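Local coordinates for PcaV transcriptional regulator (Streptomyces coelicolor, PDB 4G9Y), which binds 3,4-dihydroxybenzoate and probably regulates transcription as a DNA-binding MarR-family factor built on a winged helix-turn-helix fold, at residues Gln22-Leu27 with Ala114-Val119; Ser38-Val43 with Ser74-Arg79; Ala46-Pro51 with Leu96-Glu101. All coordinates share one frame; numbering follows the deposited sequence.

How the interactions relate
The three contacts lie within one MarR-type helix-turn-helix chain. Interaction 1 joins helix 13-31 to the C-terminal part of helix 100-121 next to the second subunit, and the loop it closes contains the other two. Interactions 2 and 3, with centres about 11 Å apart, share helix 38-49: its start packs on helix 66-78, its end on strand 94-98. Along the chain their segments alternate, so the loops they close overlap. The centres of interactions 1 and 3 are about 25 Å apart on opposite sides of the chain's centre; the segment of interaction 3 runs into the start of helix 100-121 and interaction 1 uses its far part, so this helix spans from the winged helix-turn-helix part to the ligand-site and dimer end.

Interaction 1. Residues Gln22-Leu27 with Ala114-Val119; sequences QAHYLL and ARMNQV
His-24 and Asn-117 make the polar link between two helices whose short segments run roughly antiparallel, 141° between their directions and 10.6 Å apart at closest approach. His-24 NE2 donates to Asn-117 OD1 over 2.9 Å with an N-H...O angle of 159°. The acceptor lies at the ring edge, almost in the ring plane, and the donor in turn lies in the carbonyl plane; imidazole and amide are themselves nearly coplanar. With NE2 turned to Asn-117, the bond probably restrains rotation of both ring and amide.

The sulfur contact is oblique. Met-116 crosses the imidazole at about a right angle, with SD 4.3 Å from the centroid of the His-24 ring and CE 3.7 Å from His-24 NE2. The bend at chi2 (-90°) turns SD toward the ring, and the one at chi3 brings CE close to NE2, both obliquely.

Apolar packing continues beside it. Met-116 CG lies 3.9 Å from Leu-27 CB, and it also touches the carbonyl oxygen of Leu-27. At the margin Leu-27 CD1 and Val-119 CG1 meet more loosely, at 4.4 Å.

Phe-120 meets the His-24 ring edge-to-face, while Pro-13 of the second subunit packs on Asn-117 and Gly-14 of that subunit on His-24. His-24 belongs to the 3,4-dihydroxybenzoate site of this protein, together with Ser-38, so the arrangement is that of a ligand-site histidine hydrogen-bonded at its ring edge by helix 100-121, close to the dimer interface of a MarR-type regulator.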
loop_
_atom_site.group_PDB
_atom_site.type_symbol
_atom_site.label_atom_id
_atom_site.label_comp_id
_atom_site.label_asym_id
_atom_site.label_seq_id
_atom_site.Cartn_x
_atom_site.Cartn_y
_atom_site.Cartn_z
ATOM N N GLN A 22 -3.166 3.629 -4.160
ATOM C CA GLN A 22 -3.737 4.798 -3.500
ATOM C C GLN A 22 -4.968 5.338 -4.219
ATOM O O GLN A 22 -5.914 5.798 -3.586
ATOM C CB GLN A 22 -2.686 5.901 -3.387
ATOM C CG GLN A 22 -1.568 5.532 -2.426
ATOM C CD GLN A 22 -0.498 6.610 -2.299
ATOM O OE1 GLN A 22 -0.583 7.674 -2.927
ATOM N NE2 GLN A 22 0.514 6.339 -1.476
ATOM N N ALA A 23 -4.943 5.304 -5.545
ATOM C CA ALA A 23 -6.096 5.735 -6.320
ATOM C C ALA A 23 -7.308 4.852 -6.024
ATOM O O ALA A 23 -8.427 5.342 -5.926
ATOM C CB ALA A 23 -5.764 5.715 -7.810
ATOM N N HIS A 24 -7.096 3.551 -5.865
ATOM C CA HIS A 24 -8.219 2.669 -5.540
ATOM C C HIS A 24 -8.748 2.957 -4.127
ATOM O O HIS A 24 -9.958 2.969 -3.885
ATOM C CB HIS A 24 -7.812 1.200 -5.662
ATOM C CG HIS A 24 -8.969 0.263 -5.561
ATOM N ND1 HIS A 24 -9.419 -0.232 -4.358
ATOM C CD2 HIS A 24 -9.802 -0.228 -6.508
ATOM C CE1 HIS A 24 -10.473 -1.002 -4.571
ATOM N NE2 HIS A 24 -10.722 -1.020 -5.867
ATOM N N TYR A 25 -7.831 3.200 -3.196
ATOM C CA TYR A 25 -8.200 3.537 -1.818
ATOM C C TYR A 25 -8.996 4.840 -1.783
ATOM O O TYR A 25 -9.983 4.958 -1.051
ATOM C CB TYR A 25 -6.934 3.652 -0.952
ATOM C CG TYR A 25 -7.174 4.050 0.488
ATOM C CD1 TYR A 25 -7.038 5.370 0.900
ATOM C CD2 TYR A 25 -7.522 3.095 1.444
ATOM C CE1 TYR A 25 -7.251 5.730 2.225
ATOM C CE2 TYR A 25 -7.734 3.443 2.761
ATOM C CZ TYR A 25 -7.600 4.761 3.148
ATOM O OH TYR A 25 -7.810 5.105 4.461
ATOM N N LEU A 26 -8.577 5.810 -2.587
ATOM C CA LEU A 26 -9.312 7.075 -2.699
ATOM C C LEU A 26 -10.740 6.850 -3.203
ATOM O O LEU A 26 -11.689 7.419 -2.667
ATOM C CB LEU A 26 -8.568 8.060 -3.615
ATOM C CG LEU A 26 -9.316 9.345 -3.984
ATOM C CD1 LEU A 26 -9.455 10.258 -2.779
ATOM C CD2 LEU A 26 -8.641 10.073 -5.147
ATOM N N LEU A 27 -10.903 6.011 -4.221
ATOM C CA LEU A 27 -12.240 5.769 -4.763
ATOM C C LEU A 27 -13.116 4.983 -3.796
ATOM O O LEU A 27 -14.327 5.184 -3.747
ATOM C CB LEU A 27 -12.175 5.043 -6.106
ATOM C CG LEU A 27 -11.954 5.893 -7.360
ATOM C CD1 LEU A 27 -12.375 5.085 -8.574
ATOM C CD2 LEU A 27 -12.730 7.208 -7.297
ATOM N N ALA A 114 -19.364 -2.632 -6.575
ATOM C CA ALA A 114 -19.438 -3.051 -7.969
ATOM C C ALA A 114 -19.373 -1.836 -8.899
ATOM O O ALA A 114 -18.673 -1.842 -9.914
ATOM C CB ALA A 114 -20.722 -3.854 -8.217
ATOM N N ARG A 115 -20.103 -0.791 -8.541
ATOM C CA ARG A 115 -20.105 0.432 -9.321
ATOM C C ARG A 115 -18.732 1.104 -9.268
ATOM O O ARG A 115 -18.224 1.615 -10.281
ATOM C CB ARG A 115 -21.203 1.375 -8.813
ATOM C CG ARG A 115 -21.462 2.591 -9.691
ATOM C CD ARG A 115 -22.943 2.716 -10.049
ATOM N NE ARG A 115 -23.792 2.845 -8.866
ATOM C CZ ARG A 115 -24.705 1.954 -8.486
ATOM N NH1 ARG A 115 -24.914 0.850 -9.194
ATOM N NH2 ARG A 115 -25.416 2.173 -7.390
ATOM N N MET A 116 -18.129 1.096 -8.085
ATOM C CA MET A 116 -16.848 1.758 -7.894
ATOM C C MET A 116 -15.752 1.113 -8.731
ATOM O O MET A 116 -14.964 1.806 -9.377
ATOM C CB MET A 116 -16.450 1.771 -6.417
ATOM C CG MET A 116 -15.122 2.465 -6.165
ATOM S SD MET A 116 -13.740 1.301 -6.260
ATOM C CE MET A 116 -14.050 0.246 -4.830
ATOM N N ASN A 117 -15.691 -0.211 -8.718
ATOM C CA ASN A 117 -14.692 -0.915 -9.516
ATOM C C ASN A 117 -14.891 -0.767 -11.026
ATOM O O ASN A 117 -13.928 -0.756 -11.781
ATOM C CB ASN A 117 -14.617 -2.389 -9.120
ATOM C CG ASN A 117 -13.873 -2.583 -7.830
ATOM O OD1 ASN A 117 -12.815 -1.974 -7.610
ATOM N ND2 ASN A 117 -14.430 -3.391 -6.946
ATOM N N GLN A 118 -16.135 -0.644 -11.461
ATOM C CA GLN A 118 -16.416 -0.358 -12.864
ATOM C C GLN A 118 -15.919 1.048 -13.229
ATOM O O GLN A 118 -15.309 1.249 -14.273
ATOM C CB GLN A 118 -17.917 -0.511 -13.141
ATOM C CG GLN A 118 -18.439 0.388 -14.247
ATOM C CD GLN A 118 -19.857 0.039 -14.657
ATOM O OE1 GLN A 118 -20.490 -0.835 -14.060
ATOM N NE2 GLN A 118 -20.362 0.717 -15.682
ATOM N N VAL A 119 -16.168 2.021 -12.357
ATOM C CA VAL A 119 -15.637 3.371 -12.557
ATOM C C VAL A 119 -14.093 3.429 -12.525
ATOM O O VAL A 119 -13.465 4.129 -13.320
ATOM C CB VAL A 119 -16.273 4.363 -11.545
ATOM C CG1 VAL A 119 -15.540 5.701 -11.533
ATOM C CG2 VAL A 119 -17.750 4.554 -11.857
#

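Interaction 2. Residues Ser38-Val43 with Ser74-Arg79; sequences SPQYAV and SRLGRR
Gln-40 and Leu-76 bring the two backbones nearest, CA to CA 7.3 Å, where helices 38-43 and 74-78 cross at -74° with their axes 10.9 Å apart. The steep crossing confines the contact to a few side chains and buries 210 Å².

Leu-76 is the apolar centre, with its two methyl groups sharing the work. CD1 lies against the helix backbone, 3.7 Å from Gln-40 O, and reaches Val-43 CG1 at 3.9 Å. CD2 turns to Gln-40 CB, 4.0 Å away. With CG placed anti to the carbonyl carbon (chi1 -64°), the Leu-76 side chain leans onto the surface between Gln-40 and Val-43.

The polar end of Gln-40 comes near two arginines. Its chain is extended beyond CG, which carries the amide past Leu-76. There Gln-40 NE2 comes within 3.9 Å of Arg-75 CD, a van der Waals approach to the aliphatic part of the arginine; the two flat groups stand nearly perpendicular (89°). At the amide oxygen, a water donates to Gln-40 OE1 and lies in the guanidinium plane at the edge of Arg-79, but so close to NH1 that this second leg is doubtful. Protein atoms hold these groups as well: Gln-40 OE1 accepts from the backbone N of Thr-37, Arg-79 NH1 bonds to Thr-36 OG1, and Arg-75 forms a salt bridge with Glu-71.

Val-72 and Ile-69 of helix 66-78 continue the apolar seam toward Val-43, which also touches Val-58 of helix 55-62. Helix 38-49 thus backs the helix-turn-helix pair 55-62 and 66-78, the latter matching the recognition helix of MarR relatives, while Tyr-41 faces helices 13-31 and 100-121.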
loop_
_atom_site.group_PDB
_atom_site.type_symbol
_atom_site.label_atom_id
_atom_site.label_comp_id
_atom_site.label_asym_id
_atom_site.label_seq_id
_atom_site.Cartn_x
_atom_site.Cartn_y
_atom_site.Cartn_z
ATOM N N SER A 38 -12.340 -1.434 3.590
ATOM C CA SER A 38 -12.247 -2.648 2.795
ATOM C C SER A 38 -12.113 -3.948 3.637
ATOM O O SER A 38 -12.835 -4.916 3.388
ATOM C CB SER A 38 -11.107 -2.514 1.770
ATOM O OG SER A 38 -11.196 -3.531 0.799
ATOM N N PRO A 39 -11.202 -3.972 4.636
ATOM C CA PRO A 39 -11.114 -5.173 5.482
ATOM C C PRO A 39 -12.393 -5.428 6.291
ATOM O O PRO A 39 -12.791 -6.578 6.470
ATOM C CB PRO A 39 -9.955 -4.841 6.432
ATOM C CG PRO A 39 -9.127 -3.836 5.675
ATOM C CD PRO A 39 -10.160 -2.989 4.996
ATOM N N GLN A 40 -13.034 -4.370 6.766
ATOM C CA GLN A 40 -14.283 -4.542 7.484
ATOM C C GLN A 40 -15.337 -5.157 6.581
ATOM O O GLN A 40 -16.061 -6.073 6.987
ATOM C CB GLN A 40 -14.771 -3.210 8.054
ATOM C CG GLN A 40 -13.900 -2.706 9.189
ATOM C CD GLN A 40 -14.165 -1.251 9.546
ATOM O OE1 GLN A 40 -15.083 -0.630 9.020
ATOM N NE2 GLN A 40 -13.359 -0.706 10.460
ATOM N N TYR A 41 -15.423 -4.662 5.352
ATOM C CA TYR A 41 -16.380 -5.224 4.411
ATOM C C TYR A 41 -16.074 -6.695 4.109
ATOM O O TYR A 41 -16.988 -7.515 3.978
ATOM C CB TYR A 41 -16.441 -4.406 3.107
ATOM C CG TYR A 41 -17.347 -5.059 2.106
ATOM C CD1 TYR A 41 -18.716 -4.828 2.120
ATOM C CD2 TYR A 41 -16.838 -5.956 1.171
ATOM C CE1 TYR A 41 -19.557 -5.464 1.201
ATOM C CE2 TYR A 41 -17.666 -6.599 0.272
ATOM C CZ TYR A 41 -19.017 -6.348 0.284
ATOM O OH TYR A 41 -19.811 -7.001 -0.637
ATOM N N ALA A 42 -14.791 -7.028 3.968
ATOM C CA ALA A 42 -14.410 -8.414 3.712
ATOM C C ALA A 42 -14.899 -9.350 4.818
ATOM O O ALA A 42 -15.310 -10.495 4.554
ATOM C CB ALA A 42 -12.878 -8.540 3.525
ATOM N N VAL A 43 -14.876 -8.862 6.052
ATOM C CA VAL A 43 -15.395 -9.646 7.179
ATOM C C VAL A 43 -16.914 -9.841 7.080
ATOM O O VAL A 43 -17.419 -10.951 7.254
ATOM C CB VAL A 43 -14.992 -9.010 8.538
ATOM C CG1 VAL A 43 -15.693 -9.701 9.699
ATOM C CG2 VAL A 43 -13.484 -9.089 8.706
ATOM N N SER A 74 -14.345 -5.982 16.811
ATOM C CA SER A 74 -14.789 -5.065 17.866
ATOM C C SER A 74 -15.525 -3.858 17.285
ATOM O O SER A 74 -16.575 -3.431 17.799
ATOM C CB SER A 74 -13.600 -4.603 18.714
ATOM O OG SER A 74 -13.981 -3.549 19.582
ATOM N N ARG A 75 -14.980 -3.306 16.205
ATOM C CA ARG A 75 -15.590 -2.144 15.577
ATOM C C ARG A 75 -16.938 -2.464 14.938
ATOM O O ARG A 75 -17.892 -1.739 15.138
ATOM C CB ARG A 75 -14.637 -1.506 14.561
ATOM C CG ARG A 75 -13.474 -0.816 15.244
ATOM C CD ARG A 75 -12.534 -0.132 14.276
ATOM N NE ARG A 75 -11.333 0.326 14.972
ATOM C CZ ARG A 75 -10.245 0.794 14.369
ATOM N NH1 ARG A 75 -10.196 0.871 13.045
ATOM N NH2 ARG A 75 -9.203 1.183 15.092
ATOM N N LEU A 76 -17.015 -3.560 14.189
ATOM C CA LEU A 76 -18.281 -3.972 13.580
ATOM C C LEU A 76 -19.317 -4.295 14.660
ATOM O O LEU A 76 -20.510 -4.031 14.496
ATOM C CB LEU A 76 -18.061 -5.167 12.643
ATOM C CG LEU A 76 -17.163 -4.872 11.434
ATOM C CD1 LEU A 76 -16.877 -6.138 10.620
ATOM C CD2 LEU A 76 -17.779 -3.819 10.547
ATOM N N GLY A 77 -18.846 -4.859 15.765
ATOM C CA GLY A 77 -19.709 -5.157 16.894
ATOM C C GLY A 77 -20.319 -3.899 17.487
ATOM O O GLY A 77 -21.520 -3.839 17.749
ATOM N N ARG A 78 -19.488 -2.882 17.678
ATOM C CA ARG A 78 -19.931 -1.617 18.259
ATOM C C ARG A 78 -20.887 -0.861 17.349
ATOM O O ARG A 78 -21.675 -0.053 17.823
ATOM C CB ARG A 78 -18.731 -0.722 18.598
ATOM C CG ARG A 78 -17.904 -1.186 19.774
ATOM C CD ARG A 78 -18.691 -1.060 21.057
ATOM N NE ARG A 78 -17.998 -1.659 22.193
ATOM C CZ ARG A 78 -17.124 -1.011 22.952
ATOM N NH1 ARG A 78 -16.831 0.257 22.684
ATOM N NH2 ARG A 78 -16.544 -1.630 23.972
ATOM N N ARG A 79 -20.819 -1.119 16.045
ATOM C CA ARG A 79 -21.744 -0.485 15.114
ATOM C C ARG A 79 -23.044 -1.275 14.957
ATOM O O ARG A 79 -23.925 -0.894 14.194
ATOM C CB ARG A 79 -21.077 -0.266 13.755
ATOM C CG ARG A 79 -20.005 0.827 13.768
ATOM C CD ARG A 79 -19.340 0.963 12.391
ATOM N NE ARG A 79 -20.337 1.267 11.365
ATOM C CZ ARG A 79 -20.165 1.061 10.062
ATOM N NH1 ARG A 79 -19.029 0.537 9.615
ATOM N NH2 ARG A 79 -21.136 1.365 9.209
HETATM O O HOH W 1 -16.786 0.363 10.742
#

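Interaction 3. Residues Ala46-Pro51 with Leu96-Glu101; sequences ALVAEP and LRLTDE
Leu-47 and Leu-98 mesh their side chains where the end of helix 38-49 meets the last residues of strand 94-98. Leu-47 CB lies 3.8 Å from Leu-98 CG, and one branch of Leu-47, CD1, rests 3.8 Å from Leu-96 CB. Its other branch, CD2, reaches the carbonyl oxygen of Leu-96. Leu-98 CD1 extends the other way to Val-48 CG2, at 3.5 Å, so Leu-98 touches two consecutive helix residues with different branches. With an alanine here both branches of Leu-98 are gone, which is likely to open a gap beside Leu-47 and leave Val-48 CG2 without its partner.

One water joins the backbones, donating to Leu-47 O and accepting from Leu-98 N, each at 2.9 Å. Farther out, the Arg-97 side chain bends at chi3 (-58°) and brings NH1 to Pro-51 CB, 3.5 Å away, with Pro-51 C over one guanidinium face, offset toward its rim. Just past the strand, Thr-99 is the N-cap of helix 100-121: its OG1 bonds to the backbone N of Gly-102, and also to Gly-80 O.

Strand 94-98 pairs antiparallel with strand 82-86 in the wing, whose Leu-82 touches both Leu-47 and Leu-98. Val-58 of helix 55-62 closes on Leu-47 and Leu-96, and Leu-103 and His-106 of helix 100-121 pack on Val-48, setting the end of helix 38-49 against the wing and both these helices.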
loop_
_atom_site.group_PDB
_atom_site.type_symbol
_atom_site.label_atom_id
_atom_site.label_comp_id
_atom_site.label_asym_id
_atom_site.label_seq_id
_atom_site.Cartn_x
_atom_site.Cartn_y
_atom_site.Cartn_z
ATOM N N ALA A 46 -17.429 -12.369 4.291
ATOM C CA ALA A 46 -17.140 -13.737 4.708
ATOM C C ALA A 46 -18.276 -14.322 5.562
ATOM O O ALA A 46 -18.590 -15.517 5.483
ATOM C CB ALA A 46 -15.820 -13.783 5.479
ATOM N N LEU A 47 -18.899 -13.480 6.379
ATOM C CA LEU A 47 -19.923 -13.963 7.308
ATOM C C LEU A 47 -21.307 -14.124 6.659
ATOM O O LEU A 47 -22.163 -14.832 7.185
ATOM C CB LEU A 47 -20.001 -13.047 8.534
ATOM C CG LEU A 47 -18.793 -13.127 9.476
ATOM C CD1 LEU A 47 -18.910 -12.064 10.563
ATOM C CD2 LEU A 47 -18.681 -14.531 10.088
ATOM N N VAL A 48 -21.533 -13.445 5.539
ATOM C CA VAL A 48 -22.719 -13.713 4.727
ATOM C C VAL A 48 -22.622 -15.114 4.114
ATOM O O VAL A 48 -23.591 -15.881 4.093
ATOM C CB VAL A 48 -22.869 -12.677 3.589
ATOM C CG1 VAL A 48 -23.978 -13.095 2.645
ATOM C CG2 VAL A 48 -23.160 -11.296 4.156
ATOM N N ALA A 49 -21.435 -15.451 3.621
ATOM C CA ALA A 49 -21.211 -16.762 3.033
ATOM C C ALA A 49 -21.221 -17.880 4.074
ATOM O O ALA A 49 -21.684 -18.985 3.794
ATOM C CB ALA A 49 -19.903 -16.774 2.226
ATOM N N GLU A 50 -20.718 -17.600 5.275
ATOM C CA GLU A 50 -20.646 -18.622 6.322
ATOM C C GLU A 50 -21.023 -18.093 7.695
ATOM O O GLU A 50 -20.160 -17.832 8.528
ATOM C CB GLU A 50 -19.246 -19.246 6.364
ATOM C CG GLU A 50 -18.863 -19.981 5.074
ATOM C CD GLU A 50 -17.422 -20.482 5.072
ATOM O OE1 GLU A 50 -17.209 -21.712 5.069
ATOM O OE2 GLU A 50 -16.502 -19.643 5.046
ATOM N N PRO A 51 -22.326 -17.950 7.943
ATOM C CA PRO A 51 -22.773 -17.425 9.230
ATOM C C PRO A 51 -22.282 -18.323 10.347
ATOM O O PRO A 51 -22.287 -19.538 10.199
ATOM C CB PRO A 51 -24.298 -17.497 9.118
ATOM C CG PRO A 51 -24.557 -17.426 7.650
ATOM C CD PRO A 51 -23.455 -18.247 7.050
ATOM N N LEU A 96 -19.072 -15.799 15.147
ATOM C CA LEU A 96 -19.493 -14.482 14.685
ATOM C C LEU A 96 -20.674 -14.627 13.752
ATOM O O LEU A 96 -20.708 -15.531 12.919
ATOM C CB LEU A 96 -18.354 -13.796 13.918
ATOM C CG LEU A 96 -17.019 -13.692 14.650
ATOM C CD1 LEU A 96 -15.980 -13.030 13.756
ATOM C CD2 LEU A 96 -17.201 -12.918 15.960
ATOM N N ARG A 97 -21.634 -13.722 13.869
ATOM C CA ARG A 97 -22.793 -13.747 12.999
ATOM C C ARG A 97 -23.226 -12.311 12.711
ATOM O O ARG A 97 -23.190 -11.474 13.606
ATOM C CB ARG A 97 -23.902 -14.509 13.712
ATOM C CG ARG A 97 -25.118 -14.785 12.888
ATOM C CD ARG A 97 -26.048 -15.706 13.659
ATOM N NE ARG A 97 -25.380 -16.960 14.001
ATOM C CZ ARG A 97 -25.420 -18.056 13.248
ATOM N NH1 ARG A 97 -26.106 -18.065 12.110
ATOM N NH2 ARG A 97 -24.778 -19.148 13.638
ATOM N N LEU A 98 -23.621 -12.013 11.473
ATOM C CA LEU A 98 -24.103 -10.664 11.155
ATOM C C LEU A 98 -25.449 -10.403 11.816
ATOM O O LEU A 98 -26.223 -11.327 12.024
ATOM C CB LEU A 98 -24.249 -10.476 9.652
ATOM C CG LEU A 98 -22.926 -10.591 8.895
ATOM C CD1 LEU A 98 -23.113 -10.137 7.487
ATOM C CD2 LEU A 98 -21.880 -9.742 9.593
ATOM N N THR A 99 -25.716 -9.145 12.145
ATOM C CA THR A 99 -27.031 -8.739 12.609
ATOM C C THR A 99 -27.858 -8.431 11.371
ATOM O O THR A 99 -27.317 -8.401 10.266
ATOM C CB THR A 99 -26.935 -7.470 13.459
ATOM O OG1 THR A 99 -26.384 -6.408 12.663
ATOM C CG2 THR A 99 -26.040 -7.705 14.673
ATOM N N ASP A 100 -29.156 -8.201 11.540
ATOM C CA ASP A 100 -29.985 -7.738 10.415
ATOM C C ASP A 100 -29.406 -6.489 9.736
ATOM O O ASP A 100 -29.413 -6.377 8.509
ATOM C CB ASP A 100 -31.424 -7.453 10.861
ATOM C CG ASP A 100 -32.127 -8.689 11.409
ATOM O OD1 ASP A 100 -31.598 -9.806 11.255
ATOM O OD2 ASP A 100 -33.222 -8.545 11.989
ATOM N N GLU A 101 -28.910 -5.542 10.524
ATOM C CA GLU A 101 -28.327 -4.339 9.940
ATOM C C GLU A 101 -26.987 -4.623 9.247
ATOM O O GLU A 101 -26.670 -4.011 8.226
ATOM C CB GLU A 101 -28.215 -3.219 10.990
ATOM C CG GLU A 101 -27.630 -1.887 10.497
ATOM C CD GLU A 101 -28.413 -1.228 9.355
ATOM O OE1 GLU A 101 -29.503 -1.707 8.977
ATOM O OE2 GLU A 101 -27.922 -0.205 8.832
HETATM O O HOH W 2 -23.794 -14.081 9.446
#